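Local coordinates for manganese-dependent ADP-ribose/CDP-alcohol diphosphatase (Danio rerio, PDB 2NXF), which probably hydrolyses ADP-ribose and CDP-alcohols such as CDP-choline at a dinuclear metal centre of the calcineurin-like phosphoesterase type, at residues 293-298 with 312-317. Sequence-based numbering, arbitrary orientation.
Sequences SHAFAT and GRVEDL
The first torsions of Ser293 and Arg313 bring OG and CG together: OG lies anti to the serine's N (chi1 -179°) and CG anti to the arginine's carbonyl carbon (chi1 -60°), and Ser293 OG comes within 3.3 Å of Arg313 CG. The aliphatic start of the arginine thus lies alongside the hydroxyl and also packs on His294 O. His294 O accepts the one hydrogen bond across the contact, from Arg313 N at 2.8 Å; the N-H points almost straight at the oxygen, although the donor stands above the carbonyl plane. Gly312 CA lies 3.6 Å from His294 O in a CA-H...O contact, and a side chain at Gly312 would collide with this oxygen. Beyond a bend at chi3, Arg313 reaches Thr289 OG1 through NH1 and the carbonyl of His267, whose side chain binds a zinc ion, through NH2. Replacing Arg313 by an alanine would probably leave both acceptors without their guanidinium partner and open a gap beside Ser293 OG. Val314 supplies the apolar half of the contact: CG2 lies over the backbone of Ala295 and Phe296, 4.1 Å from Ala295 CB, and CG1 faces Ala297 CB. Phe296 points away, its CD2 over one face of the His294 ring, and packs against helix 35-49, where its ring meets that of Trp47 nearly at right angles. The contact thus ties the start of strand 295-301, between strands 6-11 and 305-312, to the loop leading into edge strand 317-320.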
loop_
_atom_site.group_PDB
_atom_site.type_symbol
_atom_site.label_atom_id
_atom_site.label_comp_id
_atom_site.label_asym_id
_atom_site.label_seq_id
_atom_site.Cartn_x
_atom_site.Cartn_y
_atom_site.Cartn_z
ATOM N N SER A 293 1.057 20.890 -7.149
ATOM C CA SER A 293 1.978 19.777 -7.340
ATOM C C SER A 293 1.188 18.531 -7.810
ATOM O O SER A 293 0.058 18.654 -8.314
ATOM C CB SER A 293 2.761 19.563 -6.021
ATOM O OG SER A 293 3.690 18.498 -6.140
ATOM N N HIS A 294 1.771 17.338 -7.689
ATOM C CA HIS A 294 1.059 16.101 -8.021
ATOM C C HIS A 294 1.789 14.956 -7.373
ATOM O O HIS A 294 2.886 15.143 -6.854
ATOM C CB HIS A 294 1.036 15.848 -9.537
ATOM C CG HIS A 294 -0.286 15.360 -10.054
ATOM N ND1 HIS A 294 -1.075 14.460 -9.371
ATOM C CD2 HIS A 294 -0.955 15.660 -11.196
ATOM C CE1 HIS A 294 -2.173 14.221 -10.069
ATOM N NE2 HIS A 294 -2.120 14.932 -11.180
ATOM N N ALA A 295 1.158 13.784 -7.380
ATOM C CA ALA A 295 1.817 12.535 -6.950
ATOM C C ALA A 295 1.094 11.320 -7.477
ATOM O O ALA A 295 0.150 10.827 -6.859
ATOM C CB ALA A 295 1.904 12.456 -5.413
ATOM N N PHE A 296 1.518 10.843 -8.638
ATOM C CA PHE A 296 1.058 9.559 -9.116
ATOM C C PHE A 296 2.047 9.097 -10.172
ATOM O O PHE A 296 2.999 9.810 -10.505
ATOM C CB PHE A 296 -0.387 9.620 -9.673
ATOM C CG PHE A 296 -0.496 10.221 -11.059
ATOM C CD1 PHE A 296 -0.657 9.407 -12.190
ATOM C CD2 PHE A 296 -0.462 11.601 -11.235
ATOM C CE1 PHE A 296 -0.761 9.971 -13.485
ATOM C CE2 PHE A 296 -0.585 12.177 -12.528
ATOM C CZ PHE A 296 -0.723 11.360 -13.647
ATOM N N ALA A 297 1.846 7.888 -10.674
ATOM C CA ALA A 297 2.737 7.394 -11.712
ATOM C C ALA A 297 2.007 6.471 -12.681
ATOM O O ALA A 297 0.871 6.024 -12.411
ATOM C CB ALA A 297 3.913 6.659 -11.062
ATOM N N THR A 298 2.694 6.146 -13.762
ATOM C CA THR A 298 2.299 5.068 -14.657
ATOM C C THR A 298 3.525 4.187 -14.841
ATOM O O THR A 298 4.623 4.693 -15.088
ATOM C CB THR A 298 1.840 5.604 -16.019
ATOM O OG1 THR A 298 0.800 6.572 -15.810
ATOM C CG2 THR A 298 1.312 4.461 -16.896
ATOM N N GLY A 312 5.015 15.206 -10.647
ATOM C CA GLY A 312 5.076 16.076 -9.490
ATOM C C GLY A 312 6.123 15.602 -8.505
ATOM O O GLY A 312 7.320 15.635 -8.807
ATOM N N ARG A 313 5.665 15.160 -7.334
ATOM C CA ARG A 313 6.559 14.706 -6.265
ATOM C C ARG A 313 7.180 13.332 -6.529
ATOM O O ARG A 313 8.150 12.958 -5.851
ATOM C CB ARG A 313 5.820 14.700 -4.921
ATOM C CG ARG A 313 5.306 16.085 -4.548
ATOM C CD ARG A 313 4.562 16.063 -3.228
ATOM N NE ARG A 313 5.342 15.440 -2.174
ATOM C CZ ARG A 313 4.891 14.529 -1.316
ATOM N NH1 ARG A 313 3.629 14.098 -1.336
ATOM N NH2 ARG A 313 5.729 14.052 -0.411
ATOM N N VAL A 314 6.609 12.576 -7.476
ATOM C CA VAL A 314 7.114 11.219 -7.776
ATOM C C VAL A 314 8.136 11.273 -8.919
ATOM O O VAL A 314 7.806 11.680 -10.044
ATOM C CB VAL A 314 5.989 10.265 -8.195
ATOM C CG1 VAL A 314 6.577 8.856 -8.487
ATOM C CG2 VAL A 314 4.888 10.206 -7.140
ATOM N N GLU A 315 9.386 10.890 -8.644
ATOM C CA GLU A 315 10.411 10.907 -9.697
ATOM C C GLU A 315 10.334 9.637 -10.540
ATOM O O GLU A 315 9.927 8.579 -10.040
ATOM C CB GLU A 315 11.813 11.023 -9.099
ATOM C CG GLU A 315 12.215 12.445 -8.678
ATOM C CD GLU A 315 12.496 13.383 -9.862
ATOM O OE1 GLU A 315 13.531 13.205 -10.577
ATOM O OE2 GLU A 315 11.678 14.318 -10.045
ATOM N N ASP A 316 10.742 9.739 -11.808
ATOM C CA ASP A 316 10.803 8.547 -12.675
ATOM C C ASP A 316 11.796 7.535 -12.093
ATOM O O ASP A 316 12.704 7.892 -11.339
ATOM C CB ASP A 316 11.324 8.889 -14.084
ATOM C CG ASP A 316 10.379 9.757 -14.899
ATOM O OD1 ASP A 316 9.250 10.059 -14.468
ATOM O OD2 ASP A 316 10.809 10.149 -16.014
ATOM N N LEU A 317 11.665 6.287 -12.529
ATOM C CA LEU A 317 12.575 5.231 -12.128
ATOM C C LEU A 317 12.579 4.171 -13.208
ATOM O O LEU A 317 11.527 3.863 -13.776
ATOM C CB LEU A 317 12.087 4.624 -10.806
ATOM C CG LEU A 317 12.938 3.653 -10.008
ATOM C CD1 LEU A 317 14.364 4.134 -9.801
ATOM C CD2 LEU A 317 12.238 3.471 -8.669
#